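Local coordinates for petrobactin biosynthesis protein AsbB (PDB 3TO3) that catalyses the ATP-dependent condensation of spermidine with citryl-spermidine intermediates in the biosynthesis of the siderophore petrobactin, at residues Ser34-Ile40 with Gln571-Leu577; Lys64-Cys70 with Leu86-Asp92; Val100-Glu105 with Phe121-Glu126. One frame throughout, in Å; residues are numbered along the deposited sequence. Where two conformers were deposited one is given.

Contact 1 (Ser34-Ile40 with Gln571-Leu577); sequences SLIYEGI and QLTKRRL
The carboxylate of Glu38 faces the start of a helically coiled turn, Leu572-Arg576, and takes up two of its amide N-H groups, one on each oxygen. Lys574 N gives a hydrogen bond to Glu38 OE1 (2.8 Å), meeting it on the syn side and 16° out of the carboxylate plane; Thr573 N reaches Glu38 OE2 (3.0 Å), using the syn lone pair, with an N-H...O angle of 162°. A chain extended beyond CG carries the group across the gap, and the two bonds should restrict rotation about its last torsion. Tyr163 OH adds another hydrogen bond to Glu38 OE2. With three donors around a buried carboxylate, its negative charge is probably well stabilised.

Glu38 directly follows helix 18-37, whose end is closed by Gly39, with positive phi, in a Schellman motif. Just there, Gln571 NE2 donates a weak hydrogen bond to Glu38 O (3.0 Å). The contact thus joins the end of an N-terminal helix to a loop of the FhuF-like C-terminal region, 531 residues later; Leu572 in that loop has its side chain about 9 Å from the bound ATP.

Thr573 divides its two branches between polar and apolar partners. OG1 pairs with Ser34 OG in a hydrogen bond of 3.0 Å, while CG2, held anti to the backbone N by chi1 of -61°, points to Ile40 CD1 (3.8 Å) and meets Leu35 CD2, the two side chains crossing at about a right angle. Ile40 CD1 also lies against the backbone of Lys574, and its other branch, CG2, touches Leu577 CD1 at 4.0 Å.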
loop_
_atom_site.group_PDB
_atom_site.type_symbol
_atom_site.label_atom_id
_atom_site.label_comp_id
_atom_site.label_asym_id
_atom_site.label_seq_id
_atom_site.Cartn_x
_atom_site.Cartn_y
_atom_site.Cartn_z
ATOM N N SER B 34 -22.747 11.736 -9.158
ATOM C CA SER B 34 -23.120 10.413 -8.666
ATOM C C SER B 34 -23.613 10.437 -7.210
ATOM O O SER B 34 -24.468 9.624 -6.854
ATOM C CB SER B 34 -22.028 9.351 -8.893
ATOM O OG SER B 34 -20.904 9.601 -8.086
ATOM N N LEU B 35 -23.117 11.365 -6.383
ATOM C CA LEU B 35 -23.626 11.449 -5.001
ATOM C C LEU B 35 -25.112 11.870 -5.006
ATOM O O LEU B 35 -25.911 11.327 -4.267
ATOM C CB LEU B 35 -22.799 12.400 -4.139
ATOM C CG LEU B 35 -21.341 12.013 -3.835
ATOM C CD1 LEU B 35 -20.651 13.160 -3.152
ATOM C CD2 LEU B 35 -21.277 10.789 -2.970
ATOM N N ILE B 36 -25.478 12.809 -5.877
ATOM C CA ILE B 36 -26.861 13.209 -5.983
ATOM C C ILE B 36 -27.682 12.131 -6.694
ATOM O O ILE B 36 -28.732 11.734 -6.197
ATOM C CB ILE B 36 -27.017 14.518 -6.721
ATOM C CG1 ILE B 36 -26.167 15.596 -6.076
ATOM C CG2 ILE B 36 -28.496 14.963 -6.767
ATOM C CD1 ILE B 36 -26.222 16.903 -6.872
ATOM N N TYR B 37 -27.194 11.641 -7.832
ATOM C CA TYR B 37 -27.938 10.637 -8.590
ATOM C C TYR B 37 -28.328 9.434 -7.710
ATOM O O TYR B 37 -29.440 8.973 -7.770
ATOM C CB TYR B 37 -27.136 10.132 -9.800
ATOM C CG TYR B 37 -27.896 9.184 -10.738
ATOM C CD1 TYR B 37 -29.188 9.495 -11.203
ATOM C CD2 TYR B 37 -27.321 7.998 -11.167
ATOM C CE1 TYR B 37 -29.866 8.647 -12.042
ATOM C CE2 TYR B 37 -27.985 7.151 -12.029
ATOM C CZ TYR B 37 -29.255 7.480 -12.459
ATOM O OH TYR B 37 -29.911 6.637 -13.309
ATOM N N GLU B 38 -27.403 8.910 -6.927
ATOM C CA GLU B 38 -27.673 7.671 -6.191
ATOM C C GLU B 38 -28.371 7.982 -4.866
ATOM O O GLU B 38 -28.651 7.091 -4.092
ATOM C CB GLU B 38 -26.365 6.912 -5.918
ATOM C CG GLU B 38 -25.658 6.477 -7.159
ATOM C CD GLU B 38 -24.367 5.678 -6.913
ATOM O OE1 GLU B 38 -24.128 5.181 -5.776
ATOM O OE2 GLU B 38 -23.581 5.549 -7.889
ATOM N N GLY B 39 -28.603 9.260 -4.591
ATOM C CA GLY B 39 -29.268 9.677 -3.366
ATOM C C GLY B 39 -28.398 9.556 -2.130
ATOM O O GLY B 39 -28.911 9.503 -1.042
ATOM N N ILE B 40 -27.083 9.480 -2.286
ATOM C CA ILE B 40 -26.212 9.420 -1.118
ATOM C C ILE B 40 -26.334 10.731 -0.330
ATOM O O ILE B 40 -26.257 10.735 0.895
ATOM C CB ILE B 40 -24.748 9.154 -1.524
ATOM C CG1 ILE B 40 -24.638 7.761 -2.139
ATOM C CG2 ILE B 40 -23.798 9.284 -0.324
ATOM C CD1 ILE B 40 -23.408 7.555 -2.962
ATOM N N GLN B 571 -26.105 1.060 -7.425
ATOM C CA GLN B 571 -25.494 2.270 -6.933
ATOM C C GLN B 571 -24.010 1.967 -6.744
ATOM O O GLN B 571 -23.598 1.447 -5.712
ATOM C CB GLN B 571 -26.061 2.561 -5.540
ATOM C CG GLN B 571 -27.555 2.764 -5.483
ATOM C CD GLN B 571 -28.042 2.943 -4.060
ATOM O OE1 GLN B 571 -28.016 2.005 -3.253
ATOM N NE2 GLN B 571 -28.482 4.157 -3.734
ATOM N N LEU B 572 -23.195 2.443 -7.666
ATOM C CA LEU B 572 -21.775 2.085 -7.694
ATOM C C LEU B 572 -20.932 2.887 -6.705
ATOM O O LEU B 572 -20.044 2.355 -6.054
ATOM C CB LEU B 572 -21.229 2.269 -9.104
ATOM C CG LEU B 572 -21.958 1.464 -10.193
ATOM C CD1 LEU B 572 -21.641 2.026 -11.559
ATOM C CD2 LEU B 572 -21.602 -0.011 -10.128
ATOM N N THR B 573 -21.207 4.172 -6.614
ATOM C CA THR B 573 -20.525 5.019 -5.665
ATOM C C THR B 573 -20.916 4.648 -4.234
ATOM O O THR B 573 -20.060 4.560 -3.372
ATOM C CB THR B 573 -20.815 6.498 -5.982
ATOM O OG1 THR B 573 -20.329 6.791 -7.309
ATOM C CG2 THR B 573 -20.150 7.405 -4.987
ATOM N N LYS B 574 -22.199 4.400 -3.973
ATOM C CA LYS B 574 -22.609 4.090 -2.608
ATOM C C LYS B 574 -21.770 2.943 -2.035
ATOM O O LYS B 574 -21.423 2.922 -0.834
ATOM C CB LYS B 574 -24.097 3.741 -2.525
ATOM C CG LYS B 574 -24.598 3.572 -1.103
ATOM C CD LYS B 574 -26.118 3.392 -1.132
ATOM C CE LYS B 574 -26.746 3.282 0.270
ATOM N NZ LYS B 574 -27.034 4.631 0.858
ATOM N N ARG B 575 -21.423 2.006 -2.908
ATOM C CA ARG B 575 -20.690 0.828 -2.489
ATOM C C ARG B 575 -19.300 1.151 -1.913
ATOM O O ARG B 575 -18.760 0.391 -1.109
ATOM C CB ARG B 575 -20.597 -0.153 -3.659
ATOM C CG ARG B 575 -20.137 -1.545 -3.272
ATOM C CD ARG B 575 -20.765 -2.560 -4.202
ATOM N NE ARG B 575 -21.353 -1.902 -5.369
ATOM C CZ ARG B 575 -22.226 -2.477 -6.188
ATOM N NH1 ARG B 575 -22.711 -1.807 -7.223
ATOM N NH2 ARG B 575 -22.620 -3.725 -5.967
ATOM N N ARG B 576 -18.738 2.287 -2.317
ATOM C CA ARG B 576 -17.400 2.684 -1.902
ATOM C C ARG B 576 -17.413 3.388 -0.569
ATOM O O ARG B 576 -16.337 3.640 -0.004
ATOM C CB ARG B 576 -16.780 3.650 -2.921
ATOM C CG ARG B 576 -17.072 3.316 -4.359
ATOM C CD ARG B 576 -15.835 2.828 -5.082
ATOM N NE ARG B 576 -15.269 3.875 -5.928
ATOM C CZ ARG B 576 -15.720 4.173 -7.148
ATOM N NH1 ARG B 576 -16.744 3.497 -7.663
ATOM N NH2 ARG B 576 -15.153 5.150 -7.856
ATOM N N LEU B 577 -18.597 3.817 -0.122
ATOM C CA LEU B 577 -18.731 4.468 1.196
ATOM C C LEU B 577 -19.247 3.617 2.371
ATOM O O LEU B 577 -19.401 4.137 3.475
ATOM C CB LEU B 577 -19.565 5.745 1.070
ATOM C CG LEU B 577 -19.126 6.591 -0.131
ATOM C CD1 LEU B 577 -20.207 7.558 -0.498
ATOM C CD2 LEU B 577 -17.795 7.298 0.124
#

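Contact 2 (Lys64-Cys70 with Leu86-Asp92); sequences KSVTYEC and LIVRVQD
Strands 65-70 and 88-90 run antiparallel, their axes 4.6 Å apart at closest approach and their directions 148° apart, as two neighbours in the antiparallel sheet of the N-terminal region. Thr67 and Val90 form one hydrogen-bonded pair, in which Val90 N reaches Thr67 O at 2.6 Å, and Glu69 and Val88 form another; between them Tyr68 and Arg89 make a non-hydrogen-bonded pair.

On the face bearing Tyr68 and Arg89, the arginine runs extended from CG to NE, with CG anti to the backbone N (chi1 -177°), and crosses the tyrosine obliquely, Arg89 CB coming within 3.5 Å of Tyr68 CE1. Ring and guanidinium planes stand 71° apart, and Tyr68 OH lies at the edge of the guanidinium, in its plane. Glu106 OE1, from helix 100-110, accepts a hydrogen bond from this hydroxyl and forms a salt bridge with Arg89 NE, so one carboxylate oxygen ties the two side chains together. Cys70 CB packs against Ile87 CG1 farther along.

Thr67, Glu69, Val88 and Val90 occupy the other face, where Glu69 CD rests on Val90 CG2 (3.9 Å). Beyond the strand, Lys64 NZ makes a long, weak salt bridge to Asp92 OD1. Back beside Tyr68, Val66 CG2 sits 3.5 Å above the Arg89 guanidinium plane, over its centre.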
loop_
_atom_site.group_PDB
_atom_site.type_symbol
_atom_site.label_atom_id
_atom_site.label_comp_id
_atom_site.label_asym_id
_atom_site.label_seq_id
_atom_site.Cartn_x
_atom_site.Cartn_y
_atom_site.Cartn_z
ATOM N N LYS B 64 -19.220 24.495 12.046
ATOM C CA LYS B 64 -20.017 25.607 11.536
ATOM C C LYS B 64 -20.547 25.252 10.140
ATOM O O LYS B 64 -19.820 24.684 9.290
ATOM C CB LYS B 64 -19.208 26.914 11.514
ATOM C CG LYS B 64 -20.014 28.141 11.093
ATOM C CD LYS B 64 -19.124 29.348 10.768
ATOM C CE LYS B 64 -19.830 30.291 9.785
ATOM N NZ LYS B 64 -19.034 31.501 9.405
ATOM N N SER B 65 -21.815 25.573 9.901
ATOM C CA SER B 65 -22.434 25.155 8.661
ATOM C C SER B 65 -21.776 25.781 7.422
ATOM O O SER B 65 -21.257 26.905 7.435
ATOM C CB SER B 65 -23.953 25.356 8.688
ATOM O OG SER B 65 -24.305 26.680 8.384
ATOM N N VAL B 66 -21.780 25.009 6.355
ATOM C CA VAL B 66 -21.233 25.454 5.095
ATOM C C VAL B 66 -22.190 24.926 4.039
ATOM O O VAL B 66 -22.921 23.976 4.291
ATOM C CB VAL B 66 -19.821 24.878 4.900
ATOM C CG1 VAL B 66 -19.897 23.426 4.472
ATOM C CG2 VAL B 66 -19.065 25.672 3.888
ATOM N N THR B 67 -22.199 25.540 2.863
ATOM C CA THR B 67 -23.059 25.102 1.768
ATOM C C THR B 67 -22.255 25.024 0.473
ATOM O O THR B 67 -21.483 25.931 0.168
ATOM C CB THR B 67 -24.280 26.043 1.605
ATOM O OG1 THR B 67 -25.290 25.661 2.537
ATOM C CG2 THR B 67 -24.878 25.943 0.222
ATOM N N TYR B 68 -22.440 23.939 -0.283
ATOM C CA TYR B 68 -21.909 23.835 -1.643
ATOM C C TYR B 68 -23.001 24.032 -2.682
ATOM O O TYR B 68 -24.063 23.432 -2.580
ATOM C CB TYR B 68 -21.216 22.500 -1.851
ATOM C CG TYR B 68 -19.986 22.355 -1.005
ATOM C CD1 TYR B 68 -18.768 22.790 -1.471
ATOM C CD2 TYR B 68 -20.049 21.818 0.280
ATOM C CE1 TYR B 68 -17.646 22.683 -0.718
ATOM C CE2 TYR B 68 -18.909 21.705 1.061
ATOM C CZ TYR B 68 -17.705 22.132 0.532
ATOM O OH TYR B 68 -16.530 22.050 1.226
ATOM N N GLU B 69 -22.734 24.871 -3.680
ATOM C CA GLU B 69 -23.747 25.267 -4.651
ATOM C C GLU B 69 -23.311 24.936 -6.053
ATOM O O GLU B 69 -22.160 25.136 -6.410
ATOM C CB GLU B 69 -23.977 26.776 -4.621
ATOM C CG GLU B 69 -24.809 27.275 -3.471
ATOM C CD GLU B 69 -25.094 28.781 -3.551
ATOM O OE1 GLU B 69 -24.708 29.433 -4.560
ATOM O OE2 GLU B 69 -25.703 29.308 -2.593
ATOM N N CYS B 70 -24.244 24.450 -6.852
ATOM C CA CYS B 70 -23.998 24.308 -8.271
ATOM C C CYS B 70 -25.295 24.202 -9.045
ATOM O O CYS B 70 -26.327 23.859 -8.478
ATOM C CB CYS B 70 -23.114 23.095 -8.542
ATOM S SG CYS B 70 -23.737 21.587 -7.892
ATOM N N LEU B 86 -19.365 25.171 -12.015
ATOM C CA LEU B 86 -18.370 24.867 -10.997
ATOM C C LEU B 86 -19.029 24.653 -9.627
ATOM O O LEU B 86 -20.100 25.185 -9.335
ATOM C CB LEU B 86 -17.390 26.035 -10.882
ATOM C CG LEU B 86 -16.462 26.321 -12.072
ATOM C CD1 LEU B 86 -15.546 27.513 -11.728
ATOM C CD2 LEU B 86 -15.634 25.096 -12.407
ATOM N N ILE B 87 -18.390 23.853 -8.785
ATOM C CA ILE B 87 -18.895 23.638 -7.454
ATOM C C ILE B 87 -18.273 24.604 -6.458
ATOM O O ILE B 87 -17.052 24.608 -6.245
ATOM C CB ILE B 87 -18.712 22.176 -7.048
ATOM C CG1 ILE B 87 -19.653 21.308 -7.907
ATOM C CG2 ILE B 87 -18.988 21.992 -5.553
ATOM C CD1 ILE B 87 -19.023 20.130 -8.428
ATOM N N VAL B 88 -19.138 25.435 -5.874
ATOM C CA VAL B 88 -18.735 26.573 -5.058
ATOM C C VAL B 88 -19.061 26.357 -3.589
ATOM O O VAL B 88 -20.179 25.937 -3.231
ATOM C CB VAL B 88 -19.465 27.851 -5.512
ATOM C CG1 VAL B 88 -19.040 29.024 -4.675
ATOM C CG2 VAL B 88 -19.177 28.109 -6.977
ATOM N N ARG B 89 -18.081 26.643 -2.739
ATOM C CA ARG B 89 -18.274 26.561 -1.305
ATOM C C ARG B 89 -18.712 27.910 -0.742
ATOM O O ARG B 89 -18.005 28.909 -0.868
ATOM C CB ARG B 89 -16.983 26.122 -0.629
ATOM C CG ARG B 89 -17.079 25.933 0.894
ATOM C CD ARG B 89 -15.736 25.492 1.406
ATOM N NE ARG B 89 -15.703 25.107 2.810
ATOM C CZ ARG B 89 -15.494 25.950 3.816
ATOM N NH1 ARG B 89 -15.347 27.257 3.583
ATOM N NH2 ARG B 89 -15.444 25.488 5.058
ATOM N N VAL B 90 -19.879 27.937 -0.111
ATOM C CA VAL B 90 -20.401 29.174 0.464
ATOM C C VAL B 90 -20.429 29.171 1.988
ATOM O O VAL B 90 -21.157 28.385 2.607
ATOM C CB VAL B 90 -21.816 29.431 -0.011
ATOM C CG1 VAL B 90 -22.283 30.802 0.466
ATOM C CG2 VAL B 90 -21.855 29.316 -1.522
ATOM N N GLN B 91 -19.588 30.001 2.597
ATOM C CA GLN B 91 -19.723 30.256 4.012
ATOM C C GLN B 91 -19.807 31.750 4.289
ATOM O O GLN B 91 -20.884 32.310 4.497
ATOM C CB GLN B 91 -18.528 29.655 4.737
ATOM C CG GLN B 91 -18.544 29.845 6.234
ATOM C CD GLN B 91 -17.564 28.912 6.896
ATOM O OE1 GLN B 91 -16.344 29.058 6.741
ATOM N NE2 GLN B 91 -18.090 27.911 7.602
ATOM N N ASP B 92 -18.662 32.410 4.256
ATOM C CA ASP B 92 -18.669 33.849 4.394
ATOM C C ASP B 92 -18.717 34.398 2.986
ATOM O O ASP B 92 -19.675 35.070 2.609
ATOM C CB ASP B 92 -17.463 34.351 5.192
ATOM C CG ASP B 92 -17.688 34.275 6.700
ATOM O OD1 ASP B 92 -18.844 34.034 7.125
ATOM O OD2 ASP B 92 -16.712 34.472 7.460
#

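Contact 3 (Val100-Glu105 with Phe121-Glu126)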
loop_
_atom_site.group_PDB
_atom_site.type_symbol
_atom_site.label_atom_id
_atom_site.label_comp_id
_atom_site.label_asym_id
_atom_site.label_seq_id
_atom_site.Cartn_x
_atom_site.Cartn_y
_atom_site.Cartn_z
ATOM N N VAL B 100 -10.851 18.180 -2.858
ATOM C CA VAL B 100 -11.847 17.140 -2.901
ATOM C C VAL B 100 -11.981 16.528 -1.491
ATOM O O VAL B 100 -13.082 16.212 -1.042
ATOM C CB VAL B 100 -11.540 16.086 -4.007
ATOM C CG1 VAL B 100 -10.404 15.189 -3.599
ATOM C CG2 VAL B 100 -12.750 15.252 -4.282
ATOM N N ALA B 101 -10.874 16.417 -0.759
ATOM C CA ALA B 101 -10.955 15.890 0.596
ATOM C C ALA B 101 -11.857 16.749 1.490
ATOM O O ALA B 101 -12.671 16.214 2.258
ATOM C CB ALA B 101 -9.545 15.736 1.231
ATOM N N GLN B 102 -11.699 18.072 1.403
ATOM C CA GLN B 102 -12.500 18.987 2.213
ATOM C C GLN B 102 -13.988 18.910 1.851
ATOM O O GLN B 102 -14.858 18.858 2.748
ATOM C CB GLN B 102 -11.991 20.442 2.095
ATOM C CG GLN B 102 -12.557 21.385 3.155
ATOM C CD GLN B 102 -12.254 22.855 2.884
ATOM O OE1 GLN B 102 -11.471 23.195 1.985
ATOM N NE2 GLN B 102 -12.878 23.743 3.674
ATOM N N PHE B 103 -14.274 18.917 0.546
ATOM C CA PHE B 103 -15.645 18.773 0.097
ATOM C C PHE B 103 -16.227 17.509 0.751
ATOM O O PHE B 103 -17.244 17.568 1.429
ATOM C CB PHE B 103 -15.747 18.724 -1.441
ATOM C CG PHE B 103 -17.119 18.338 -1.938
ATOM C CD1 PHE B 103 -18.170 19.239 -1.887
ATOM C CD2 PHE B 103 -17.371 17.051 -2.411
ATOM C CE1 PHE B 103 -19.449 18.880 -2.318
ATOM C CE2 PHE B 103 -18.645 16.685 -2.830
ATOM C CZ PHE B 103 -19.687 17.608 -2.781
ATOM N N LEU B 104 -15.568 16.368 0.584
ATOM C CA LEU B 104 -16.119 15.124 1.134
ATOM C C LEU B 104 -16.170 15.122 2.669
ATOM O O LEU B 104 -17.135 14.644 3.268
ATOM C CB LEU B 104 -15.401 13.885 0.583
ATOM C CG LEU B 104 -15.737 13.533 -0.872
ATOM C CD1 LEU B 104 -15.031 12.264 -1.325
ATOM C CD2 LEU B 104 -17.217 13.339 -1.045
ATOM N N GLU B 105 -15.144 15.657 3.318
ATOM C CA GLU B 105 -15.175 15.708 4.781
ATOM C C GLU B 105 -16.343 16.549 5.301
ATOM O O GLU B 105 -17.012 16.155 6.250
ATOM C CB GLU B 105 -13.846 16.207 5.359
ATOM C CG GLU B 105 -12.785 15.128 5.433
ATOM C CD GLU B 105 -11.373 15.677 5.473
ATOM O OE1 GLU B 105 -11.199 16.924 5.489
ATOM O OE2 GLU B 105 -10.434 14.843 5.472
ATOM N N PHE B 121 -11.638 6.146 -0.351
ATOM C CA PHE B 121 -12.296 6.788 -1.474
ATOM C C PHE B 121 -11.653 8.140 -1.779
ATOM O O PHE B 121 -11.371 8.446 -2.942
ATOM C CB PHE B 121 -13.789 6.934 -1.178
ATOM C CG PHE B 121 -14.604 7.430 -2.338
ATOM C CD1 PHE B 121 -14.430 6.899 -3.609
ATOM C CD2 PHE B 121 -15.569 8.394 -2.148
ATOM C CE1 PHE B 121 -15.200 7.341 -4.684
ATOM C CE2 PHE B 121 -16.340 8.850 -3.209
ATOM C CZ PHE B 121 -16.163 8.305 -4.482
ATOM N N ILE B 122 -11.409 8.938 -0.739
ATOM C CA ILE B 122 -10.755 10.244 -0.907
ATOM C C ILE B 122 -9.391 10.054 -1.558
ATOM O O ILE B 122 -9.035 10.800 -2.486
ATOM C CB ILE B 122 -10.537 10.947 0.431
ATOM C CG1 ILE B 122 -11.780 11.736 0.834
ATOM C CG2 ILE B 122 -9.354 11.899 0.347
ATOM C CD1 ILE B 122 -11.885 11.946 2.364
ATOM N N HIS B 123 -8.654 9.035 -1.092
ATOM C CA HIS B 123 -7.323 8.710 -1.613
ATOM C C HIS B 123 -7.392 8.349 -3.093
ATOM O O HIS B 123 -6.555 8.769 -3.868
ATOM C CB HIS B 123 -6.692 7.543 -0.849
ATOM C CG HIS B 123 -5.309 7.195 -1.307
ATOM N ND1 HIS B 123 -4.298 8.125 -1.396
ATOM C CD2 HIS B 123 -4.762 6.015 -1.676
ATOM C CE1 HIS B 123 -3.188 7.533 -1.796
ATOM N NE2 HIS B 123 -3.442 6.251 -1.975
ATOM N N GLU B 124 -8.405 7.587 -3.475
ATOM C CA GLU B 124 -8.562 7.191 -4.862
ATOM C C GLU B 124 -8.917 8.344 -5.755
ATOM O O GLU B 124 -8.491 8.382 -6.927
ATOM C CB GLU B 124 -9.641 6.106 -4.996
ATOM C CG GLU B 124 -9.127 4.785 -4.565
ATOM C CD GLU B 124 -10.231 3.769 -4.429
ATOM O OE1 GLU B 124 -11.095 3.741 -5.350
ATOM O OE2 GLU B 124 -10.226 3.021 -3.406
ATOM N N LEU B 125 -9.729 9.258 -5.213
ATOM C CA LEU B 125 -10.108 10.454 -5.954
ATOM C C LEU B 125 -8.879 11.337 -6.213
ATOM O O LEU B 125 -8.726 11.868 -7.307
ATOM C CB LEU B 125 -11.209 11.250 -5.225
ATOM C CG LEU B 125 -12.553 10.513 -5.306
ATOM C CD1 LEU B 125 -13.615 11.198 -4.479
ATOM C CD2 LEU B 125 -13.020 10.435 -6.734
ATOM N N GLU B 126 -8.031 11.498 -5.196
ATOM C CA GLU B 126 -6.816 12.282 -5.316
ATOM C C GLU B 126 -5.831 11.617 -6.269
ATOM O O GLU B 126 -5.136 12.286 -7.021
ATOM C CB GLU B 126 -6.152 12.468 -3.934
ATOM C CG GLU B 126 -6.907 13.439 -3.064
ATOM C CD GLU B 126 -6.352 13.529 -1.637
ATOM O OE1 GLU B 126 -5.570 12.639 -1.219
ATOM O OE2 GLU B 126 -6.706 14.497 -0.932
HETATM O O HOH W 1 -7.792 16.576 -1.634
#
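This is a buried helix-helix packing between the first turns of helix 100-110 and a mid-portion of helix 115-138, in the N-terminal region of the protein. The local axes are antiparallel in sense, 150° between directions, and come within 10.0 Å; no direct hydrogen bond crosses the gap, so apolar side chains carry most of the contact.

Leu104 CD1 is the hub. It touches Leu125 CD1 at 3.6 Å, where the two side chains cross at about a right angle, and Ile122 CG1 at 3.9 Å, where leucine and isoleucine slide past each other in opposite directions. It also reaches the Phe121 ring obliquely, while Leu125 CD1 lies over one face of that ring, offset toward its rim. The pair is the helical hairpin formed as the chain turns back between residues 110 and 115, and Leu31 of helix 18-37 packs on Val100, Leu104 and Phe121. Ala101, with its short side chain, lets the backbones come closest: its CA is 5.8 Å from that of Ile122, and its CB meets Ile122 CG2 at 3.9 Å.

Farther along, Glu126 extends beyond CG, its CG touching Val100 CG1 (3.9 Å). Its OE2 forms a salt bridge with Lys359 of the second subunit of the homodimer. A water accepts a hydrogen bond from Ala101 N (3.2 Å), but its very short approach to Glu126 OE2, 2.4 Å, is doubtful.

In the fold
All three contacts lie on the same side of the chain's centre. Contact 2 closes before contact 3 opens, and both are nested inside the loop closed by contact 1, which joins segments 531 residues apart. Contacts 1 and 3, their centres 14 Å apart, touch, Leu577 CD2 meeting Phe121 CD2 at 3.4 Å; contacts 2 and 3, 16 Å apart, meet where Tyr68 lies by Phe103. Contacts 1 and 2, 20 Å apart, do not touch. Helix 100-110 therefore stands between the sheet and the C-terminal loop, and the N-terminal helices link the sheet to the C-terminal loop of contact 1, while contact 3 also touches the second subunit.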